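Local coordinates for initiator protein NS1 (Human bocavirus, PDB 4KW3) that probably binds the viral replication origin and nicks one DNA strand through its N-terminal nuclease domain, starting rolling-circle replication, and in full length probably also acts as an ATP-driven helicase, at residues Met90-Ile104 with His117-Asn129. Numbering follows the deposited sequence.
Sequences MSHKQRNMFPRCDII and HIIVGGEGLSKRN
Asp-102 pairs with Gly-121 and Ile-104 with Ile-119, each through two backbone hydrogen bonds, as in Asp-102 N to Gly-121 O at 2.9 Å and Ile-119 N to Ile-104 O at 2.8 Å. The segment axes of 101-104 and 117-122 run 177° apart, which identifies the two arms of an antiparallel hairpin; Ile-103 and Val-120 form the non-hydrogen-bonded pair between these couples.

Polar side-chain contact centres on the amide of Gln-94. Its NE2 gives one bond across to Glu-123 O (2.8 Å) and another to Arg-100 O (2.9 Å), both acceptors lying in the amide plane, while OE1 receives Arg-100 N on a lone pair. Three bonds thus fix the amide's rotation and tie the last turn of the helix to the connection leading into strand 101-109 and to the turn 122-125. Within the loop that follows strand 114-122, Asn-129 ND2 bonds Gly-124 O nearly straight (171°), beside the aliphatic chain of Lys-93, whose CB lies 3.6 Å from that same oxygen.

Met-90, bent at both chi2 and chi3, makes the apolar contact between helix and strand. The bends bring SD to 3.9 Å from Leu-125 CD1, the two side chains crossing nearly at right angles, and CG against Val-120 CG2; Ile-103 lies beside Val-120, pointing the same way.

Helix 74-94 therefore covers the face bearing Ile-103 and Val-120, whereas Phe-11 and helix 204-212 meet Ile-104 and Ile-119 on the reverse. Strand 15-21 flanks 114-122, and His-117, a predicted metal ligand of the RCR-2 motif, lies on that central strand close to Tyr-211, the predicted nuclease residue.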
ATOM      1  N   MET A  90      -6.410  -6.212 -13.807  1.00 45.80           N
ATOM      2  CA  MET A  90      -6.903  -7.571 -14.043  1.00 49.81           C
ATOM      3  C   MET A  90      -8.111  -7.551 -14.971  1.00 62.61           C
ATOM      4  O   MET A  90      -8.318  -8.450 -15.782  1.00 62.95           O
ATOM      5  CB  MET A  90      -7.247  -8.274 -12.736  1.00 45.03           C
ATOM      6  CG  MET A  90      -6.021  -8.569 -11.925  1.00 50.96           C
ATOM      7  SD  MET A  90      -4.773  -9.416 -12.917  1.00 50.86           S
ATOM      8  CE  MET A  90      -5.376 -11.103 -12.889  1.00 46.38           C
ATOM      9  N   SER A  91      -8.910  -6.506 -14.826  1.00 63.42           N
ATOM     10  CA  SER A  91     -10.040  -6.276 -15.696  1.00 60.82           C
ATOM     11  C   SER A  91      -9.616  -6.229 -17.175  1.00 59.67           C
ATOM     12  O   SER A  91     -10.239  -6.871 -18.029  1.00 53.68           O
ATOM     13  CB  SER A  91     -10.713  -4.969 -15.288  1.00 57.14           C
ATOM     14  OG  SER A  91     -11.965  -4.826 -15.903  1.00 64.24           O
ATOM     15  N   HIS A  92      -8.550  -5.485 -17.464  1.00 51.00           N
ATOM     16  CA  HIS A  92      -7.992  -5.442 -18.810  1.00 43.81           C
ATOM     17  C   HIS A  92      -7.449  -6.815 -19.229  1.00 62.16           C
ATOM     18  O   HIS A  92      -7.760  -7.294 -20.315  1.00 61.88           O
ATOM     19  CB  HIS A  92      -6.891  -4.379 -18.943  1.00 47.93           C
ATOM     20  CG  HIS A  92      -7.381  -2.964 -18.888  1.00 66.78           C
ATOM     21  ND1 HIS A  92      -8.597  -2.611 -18.345  1.00 78.64           N
ATOM     22  CD2 HIS A  92      -6.813  -1.810 -19.312  1.00 75.69           C
ATOM     23  CE1 HIS A  92      -8.757  -1.303 -18.436  1.00 76.87           C
ATOM     24  NE2 HIS A  92      -7.689  -0.793 -19.018  1.00 74.78           N
ATOM     25  N   LYS A  93      -6.639  -7.442 -18.375  1.00 58.30           N
ATOM     26  CA  LYS A  93      -6.023  -8.727 -18.716  1.00 58.32           C
ATOM     27  C   LYS A  93      -7.049  -9.804 -19.023  1.00 63.12           C
ATOM     28  O   LYS A  93      -6.795 -10.679 -19.847  1.00 66.22           O
ATOM     29  CB  LYS A  93      -5.088  -9.226 -17.614  1.00 57.87           C
ATOM     30  CG  LYS A  93      -3.917  -8.317 -17.314  1.00 60.84           C
ATOM     31  CD  LYS A  93      -3.039  -8.139 -18.527  1.00 63.38           C
ATOM     32  CE  LYS A  93      -1.750  -7.426 -18.150  1.00 65.82           C
ATOM     33  NZ  LYS A  93      -0.979  -7.036 -19.368  1.00 69.97           N
ATOM     34  N   GLN A  94      -8.205  -9.741 -18.367  1.00 57.59           N
ATOM     35  CA  GLN A  94      -9.250 -10.739 -18.569  1.00 55.65           C
ATOM     36  C   GLN A  94     -10.386 -10.295 -19.505  1.00 57.03           C
ATOM     37  O   GLN A  94     -11.316 -11.071 -19.749  1.00 56.41           O
ATOM     38  CB  GLN A  94      -9.855 -11.144 -17.233  1.00 52.34           C
ATOM     39  CG  GLN A  94      -8.944 -11.919 -16.348  1.00 51.75           C
ATOM     40  CD  GLN A  94      -9.618 -12.327 -15.058  1.00 55.39           C
ATOM     41  OE1 GLN A  94     -10.820 -12.140 -14.887  1.00 59.76           O
ATOM     42  NE2 GLN A  94      -8.847 -12.883 -14.141  1.00 55.65           N
ATOM     43  N   ARG A  95     -10.316  -9.063 -20.010  1.00 55.36           N
ATOM     44  CA  ARG A  95     -11.409  -8.489 -20.800  1.00 65.11           C
ATOM     45  C   ARG A  95     -12.757  -8.807 -20.160  1.00 61.29           C
ATOM     46  O   ARG A  95     -13.610  -9.432 -20.770  1.00 67.90           O
ATOM     47  CB  ARG A  95     -11.372  -8.996 -22.232  1.00 70.22           C
ATOM     48  CG  ARG A  95      -9.985  -9.047 -22.822  1.00 83.59           C
ATOM     49  CD  ARG A  95     -10.030  -9.584 -24.244  1.00106.45           C
ATOM     50  NE  ARG A  95      -8.698  -9.636 -24.829  1.00122.30           N
ATOM     51  CZ  ARG A  95      -7.790 -10.563 -24.528  1.00130.22           C
ATOM     52  NH1 ARG A  95      -8.067 -11.519 -23.645  1.00126.20           N
ATOM     53  NH2 ARG A  95      -6.597 -10.530 -25.110  1.00133.78           N
ATOM     54  N   ASN A  96     -12.904  -8.406 -18.907  1.00 56.61           N
ATOM     55  CA  ASN A  96     -14.065  -8.714 -18.107  1.00 64.51           C
ATOM     56  C   ASN A  96     -14.181  -7.625 -17.046  1.00 72.33           C
ATOM     57  O   ASN A  96     -13.193  -7.314 -16.380  1.00 73.03           O
ATOM     58  CB  ASN A  96     -13.864 -10.073 -17.446  1.00 70.27           C
ATOM     59  CG  ASN A  96     -15.083 -10.545 -16.689  1.00 85.60           C
ATOM     60  OD1 ASN A  96     -15.944  -9.755 -16.294  1.00 90.21           O
ATOM     61  ND2 ASN A  96     -15.151 -11.848 -16.455  1.00 95.08           N
ATOM     62  N   MET A  97     -15.379  -7.068 -16.864  1.00 76.14           N
ATOM     63  CA  MET A  97     -15.571  -5.976 -15.909  1.00 75.99           C
ATOM     64  C   MET A  97     -15.530  -6.478 -14.480  1.00 76.44           C
ATOM     65  O   MET A  97     -15.292  -5.713 -13.546  1.00 78.13           O
ATOM     66  CB  MET A  97     -16.883  -5.214 -16.153  1.00 87.24           C
ATOM     67  CG  MET A  97     -16.945  -4.415 -17.465  1.00 91.70           C
ATOM     68  SD  MET A  97     -15.517  -3.341 -17.757  1.00144.99           S
ATOM     69  CE  MET A  97     -15.456  -2.366 -16.258  1.00 89.81           C
ATOM     70  N   PHE A  98     -15.738  -7.773 -14.303  1.00 74.94           N
ATOM     71  CA  PHE A  98     -15.704  -8.329 -12.962  1.00 73.48           C
ATOM     72  C   PHE A  98     -14.742  -9.499 -12.905  1.00 71.13           C
ATOM     73  O   PHE A  98     -15.165 -10.653 -12.901  1.00 79.42           O
ATOM     74  CB  PHE A  98     -17.113  -8.725 -12.521  1.00 78.35           C
ATOM     75  CG  PHE A  98     -18.087  -7.588 -12.573  1.00 88.51           C
ATOM     76  CD1 PHE A  98     -18.163  -6.682 -11.527  1.00 89.73           C
ATOM     77  CD2 PHE A  98     -18.910  -7.407 -13.677  1.00 95.20           C
ATOM     78  CE1 PHE A  98     -19.050  -5.622 -11.575  1.00 95.38           C
ATOM     79  CE2 PHE A  98     -19.798  -6.350 -13.733  1.00 96.32           C
ATOM     80  CZ  PHE A  98     -19.869  -5.457 -12.679  1.00 97.34           C
ATOM     81  N   PRO A  99     -13.434  -9.190 -12.858  1.00 63.74           N
ATOM     82  CA  PRO A  99     -12.345 -10.170 -12.970  1.00 59.63           C
ATOM     83  C   PRO A  99     -12.275 -11.137 -11.806  1.00 57.60           C
ATOM     84  O   PRO A  99     -12.604 -10.756 -10.683  1.00 62.14           O
ATOM     85  CB  PRO A  99     -11.079  -9.302 -13.007  1.00 55.07           C
ATOM     86  CG  PRO A  99     -11.485  -7.990 -12.450  1.00 54.40           C
ATOM     87  CD  PRO A  99     -12.926  -7.809 -12.763  1.00 58.82           C
ATOM     88  N   ARG A 100     -11.867 -12.373 -12.083  1.00 56.24           N
ATOM     89  CA  ARG A 100     -11.602 -13.342 -11.027  1.00 58.21           C
ATOM     90  C   ARG A 100     -10.136 -13.302 -10.670  1.00 51.57           C
ATOM     91  O   ARG A 100      -9.286 -13.780 -11.429  1.00 59.36           O
ATOM     92  CB  ARG A 100     -11.984 -14.764 -11.443  1.00 64.92           C
ATOM     93  CG  ARG A 100     -13.431 -14.928 -11.848  1.00 81.15           C
ATOM     94  CD  ARG A 100     -13.780 -16.381 -12.118  1.00 95.48           C
ATOM     95  NE  ARG A 100     -15.149 -16.498 -12.612  1.00109.39           N
ATOM     96  CZ  ARG A 100     -16.219 -16.650 -11.837  1.00114.28           C
ATOM     97  NH1 ARG A 100     -16.084 -16.705 -10.515  1.00111.63           N
ATOM     98  NH2 ARG A 100     -17.423 -16.744 -12.389  1.00116.55           N
ATOM     99  N   CYS A 101      -9.846 -12.748  -9.501  1.00 46.85           N
ATOM    100  CA  CYS A 101      -8.475 -12.638  -9.028  1.00 51.14           C
ATOM    101  C   CYS A 101      -8.400 -12.473  -7.521  1.00 50.49           C
ATOM    102  O   CYS A 101      -9.371 -12.122  -6.874  1.00 54.20           O
ATOM    103  CB  CYS A 101      -7.814 -11.431  -9.675  1.00 52.13           C
ATOM    104  SG  CYS A 101      -8.768  -9.956  -9.396  1.00 51.34           S
ATOM    105  N   ASP A 102      -7.230 -12.717  -6.960  1.00 49.27           N
ATOM    106  CA  ASP A 102      -7.006 -12.367  -5.578  1.00 49.93           C
ATOM    107  C   ASP A 102      -5.997 -11.242  -5.527  1.00 48.92           C
ATOM    108  O   ASP A 102      -5.026 -11.231  -6.298  1.00 50.70           O
ATOM    109  CB  ASP A 102      -6.550 -13.573  -4.756  1.00 55.89           C
ATOM    110  CG  ASP A 102      -7.675 -14.569  -4.505  1.00 57.54           C
ATOM    111  OD1 ASP A 102      -8.620 -14.201  -3.769  1.00 57.24           O
ATOM    112  OD2 ASP A 102      -7.598 -15.721  -5.006  1.00 55.00           O
ATOM    113  N   ILE A 103      -6.249 -10.276  -4.647  1.00 40.96           N
ATOM    114  CA  ILE A 103      -5.379  -9.109  -4.547  1.00 40.35           C
ATOM    115  C   ILE A 103      -5.129  -8.727  -3.089  1.00 43.94           C
ATOM    116  O   ILE A 103      -6.074  -8.520  -2.321  1.00 41.24           O
ATOM    117  CB  ILE A 103      -6.004  -7.889  -5.273  1.00 34.96           C
ATOM    118  CG1 ILE A 103      -6.223  -8.203  -6.759  1.00 33.39           C
ATOM    119  CG2 ILE A 103      -5.129  -6.633  -5.097  1.00 30.98           C
ATOM    120  CD1 ILE A 103      -7.174  -7.270  -7.440  1.00 32.84           C
ATOM    121  N   ILE A 104      -3.855  -8.637  -2.713  1.00 42.39           N
ATOM    122  CA  ILE A 104      -3.475  -7.995  -1.457  1.00 34.08           C
ATOM    123  C   ILE A 104      -2.624  -6.755  -1.763  1.00 40.39           C
ATOM    124  O   ILE A 104      -1.744  -6.801  -2.640  1.00 44.26           O
ATOM    125  CB  ILE A 104      -2.703  -8.937  -0.545  1.00 36.70           C
ATOM    126  CG1 ILE A 104      -3.596 -10.120  -0.138  1.00 36.41           C
ATOM    127  CG2 ILE A 104      -2.153  -8.158   0.685  1.00 30.90           C
ATOM    128  CD1 ILE A 104      -2.832 -11.312   0.483  1.00 29.68           C
ATOM    129  N   HIS A 117       3.199  -2.651  -1.675  1.00 37.98           N
ATOM    130  CA  HIS A 117       3.399  -3.998  -2.189  1.00 34.12           C
ATOM    131  C   HIS A 117       2.046  -4.483  -2.660  1.00 44.50           C
ATOM    132  O   HIS A 117       1.023  -4.252  -1.980  1.00 41.44           O
ATOM    133  CB  HIS A 117       3.916  -4.931  -1.110  1.00 38.67           C
ATOM    134  CG  HIS A 117       5.310  -4.631  -0.673  1.00 58.17           C
ATOM    135  ND1 HIS A 117       6.407  -5.309  -1.176  1.00 55.75           N
ATOM    136  CD2 HIS A 117       5.791  -3.718   0.207  1.00 57.63           C
ATOM    137  CE1 HIS A 117       7.501  -4.833  -0.612  1.00 61.37           C
ATOM    138  NE2 HIS A 117       7.155  -3.867   0.227  1.00 67.47           N
ATOM    139  N   ILE A 118       2.040  -5.103  -3.841  1.00 28.34           N
ATOM    140  CA  ILE A 118       0.833  -5.689  -4.408  1.00 34.60           C
ATOM    141  C   ILE A 118       1.085  -7.159  -4.705  1.00 38.68           C
ATOM    142  O   ILE A 118       1.985  -7.498  -5.470  1.00 38.13           O
ATOM    143  CB  ILE A 118       0.456  -5.009  -5.743  1.00 39.87           C
ATOM    144  CG1 ILE A 118       0.349  -3.499  -5.560  1.00 40.64           C
ATOM    145  CG2 ILE A 118      -0.825  -5.597  -6.346  1.00 29.66           C
ATOM    146  CD1 ILE A 118       1.490  -2.737  -6.163  1.00 36.86           C
ATOM    147  N   ILE A 119       0.294  -8.034  -4.103  1.00 42.51           N
ATOM    148  CA  ILE A 119       0.287  -9.428  -4.526  1.00 49.97           C
ATOM    149  C   ILE A 119      -0.993  -9.646  -5.320  1.00 46.20           C
ATOM    150  O   ILE A 119      -2.098  -9.437  -4.816  1.00 49.74           O
ATOM    151  CB  ILE A 119       0.340 -10.424  -3.338  1.00 40.84           C
ATOM    152  CG1 ILE A 119       1.474 -10.077  -2.379  1.00 34.92           C
ATOM    153  CG2 ILE A 119       0.535 -11.832  -3.845  1.00 36.23           C
ATOM    154  CD1 ILE A 119       1.377 -10.800  -1.084  1.00 30.76           C
ATOM    155  N   VAL A 120      -0.842 -10.051  -6.569  1.00 39.08           N
ATOM    156  CA  VAL A 120      -1.995 -10.275  -7.419  1.00 37.26           C
ATOM    157  C   VAL A 120      -1.891 -11.598  -8.191  1.00 46.55           C
ATOM    158  O   VAL A 120      -0.817 -11.972  -8.705  1.00 42.76           O
ATOM    159  CB  VAL A 120      -2.197  -9.090  -8.372  1.00 35.81           C
ATOM    160  CG1 VAL A 120      -0.887  -8.742  -9.097  1.00 30.91           C
ATOM    161  CG2 VAL A 120      -3.315  -9.380  -9.338  1.00 31.49           C
ATOM    162  N   GLY A 121      -3.014 -12.307  -8.268  1.00 39.82           N
ATOM    163  CA  GLY A 121      -3.035 -13.596  -8.924  1.00 40.62           C
ATOM    164  C   GLY A 121      -4.368 -13.900  -9.571  1.00 48.18           C
ATOM    165  O   GLY A 121      -5.428 -13.531  -9.059  1.00 49.59           O
ATOM    166  N   GLY A 122      -4.314 -14.612 -10.687  1.00 49.02           N
ATOM    167  CA  GLY A 122      -5.512 -14.931 -11.427  1.00 49.08           C
ATOM    168  C   GLY A 122      -5.250 -15.005 -12.909  1.00 54.76           C
ATOM    169  O   GLY A 122      -4.140 -14.721 -13.363  1.00 60.53           O
ATOM    170  N   GLU A 123      -6.285 -15.402 -13.647  1.00 57.24           N
ATOM    171  CA  GLU A 123      -6.250 -15.567 -15.096  1.00 53.95           C
ATOM    172  C   GLU A 123      -5.897 -14.241 -15.751  1.00 55.49           C
ATOM    173  O   GLU A 123      -6.360 -13.202 -15.304  1.00 59.73           O
ATOM    174  CB  GLU A 123      -7.618 -16.050 -15.589  1.00 54.07           C
ATOM    175  CG  GLU A 123      -7.610 -16.787 -16.906  1.00 75.48           C
ATOM    176  CD  GLU A 123      -8.945 -17.452 -17.209  1.00 88.67           C
ATOM    177  OE1 GLU A 123      -9.955 -17.102 -16.560  1.00 95.37           O
ATOM    178  OE2 GLU A 123      -8.978 -18.338 -18.086  1.00 91.88           O
ATOM    179  N   GLY A 124      -5.068 -14.275 -16.793  1.00 50.29           N
ATOM    180  CA  GLY A 124      -4.657 -13.067 -17.488  1.00 50.14           C
ATOM    181  C   GLY A 124      -3.241 -12.610 -17.175  1.00 55.27           C
ATOM    182  O   GLY A 124      -2.644 -11.862 -17.957  1.00 50.92           O
ATOM    183  N   LEU A 125      -2.716 -13.031 -16.022  1.00 56.78           N
ATOM    184  CA  LEU A 125      -1.301 -12.833 -15.703  1.00 56.10           C
ATOM    185  C   LEU A 125      -0.551 -14.140 -15.891  1.00 52.64           C
ATOM    186  O   LEU A 125      -1.114 -15.226 -15.721  1.00 55.56           O
ATOM    187  CB  LEU A 125      -1.077 -12.337 -14.270  1.00 48.55           C
ATOM    188  CG  LEU A 125      -1.330 -10.872 -13.938  1.00 51.52           C
ATOM    189  CD1 LEU A 125      -1.135 -10.658 -12.462  1.00 56.86           C
ATOM    190  CD2 LEU A 125      -0.398  -9.972 -14.714  1.00 56.40           C
ATOM    191  N   SER A 126       0.718 -14.030 -16.268  1.00 45.11           N
ATOM    192  CA  SER A 126       1.579 -15.199 -16.397  1.00 52.54           C
ATOM    193  C   SER A 126       3.035 -14.745 -16.390  1.00 60.24           C
ATOM    194  O   SER A 126       3.304 -13.545 -16.450  1.00 60.26           O
ATOM    195  CB  SER A 126       1.271 -15.926 -17.707  1.00 48.76           C
ATOM    196  OG  SER A 126       1.698 -15.150 -18.817  1.00 60.69           O
ATOM    197  N   LYS A 127       3.965 -15.702 -16.330  1.00 60.66           N
ATOM    198  CA  LYS A 127       5.392 -15.412 -16.450  1.00 57.35           C
ATOM    199  C   LYS A 127       5.671 -14.607 -17.712  1.00 61.77           C
ATOM    200  O   LYS A 127       6.574 -13.779 -17.770  1.00 70.00           O
ATOM    201  CB  LYS A 127       6.242 -16.696 -16.453  1.00 65.33           C
ATOM    202  CG  LYS A 127       6.650 -17.207 -15.083  1.00 83.97           C
ATOM    203  CD  LYS A 127       8.000 -17.931 -15.168  1.00100.86           C
ATOM    204  CE  LYS A 127       8.728 -17.923 -13.821  1.00112.40           C
ATOM    205  NZ  LYS A 127       7.953 -18.511 -12.680  1.00114.34           N
ATOM    206  N   ARG A 128       4.868 -14.873 -18.721  1.00 68.76           N
ATOM    207  CA  ARG A 128       5.039 -14.320 -20.047  1.00 78.21           C
ATOM    208  C   ARG A 128       4.773 -12.797 -20.060  1.00 77.83           C
ATOM    209  O   ARG A 128       5.475 -12.046 -20.741  1.00 88.09           O
ATOM    210  CB  ARG A 128       4.131 -15.125 -20.995  1.00 79.26           C
ATOM    211  CG  ARG A 128       4.462 -15.110 -22.460  1.00 91.65           C
ATOM    212  CD  ARG A 128       3.329 -15.759 -23.255  1.00108.36           C
ATOM    213  NE  ARG A 128       2.008 -15.342 -22.780  1.00122.71           N
ATOM    214  CZ  ARG A 128       1.391 -14.219 -23.143  1.00125.78           C
ATOM    215  NH1 ARG A 128       1.955 -13.403 -24.026  1.00127.15           N
ATOM    216  NH2 ARG A 128       0.193 -13.928 -22.643  1.00121.60           N
ATOM    217  N   ASN A 129       3.740 -12.353 -19.347  1.00 69.27           N
ATOM    218  CA  ASN A 129       3.368 -10.931 -19.318  1.00 64.79           C
ATOM    219  C   ASN A 129       3.559 -10.143 -18.014  1.00 57.49           C
ATOM    220  O   ASN A 129       3.473  -8.915 -18.019  1.00 60.49           O
ATOM    221  CB  ASN A 129       1.946 -10.711 -19.868  1.00 41.66           C
ATOM    222  CG  ASN A 129       0.854 -11.239 -18.943  1.00 55.66           C
ATOM    223  OD1 ASN A 129       1.120 -11.929 -17.950  1.00 60.76           O
ATOM    224  ND2 ASN A 129      -0.395 -10.909 -19.274  1.00 43.97           N
TER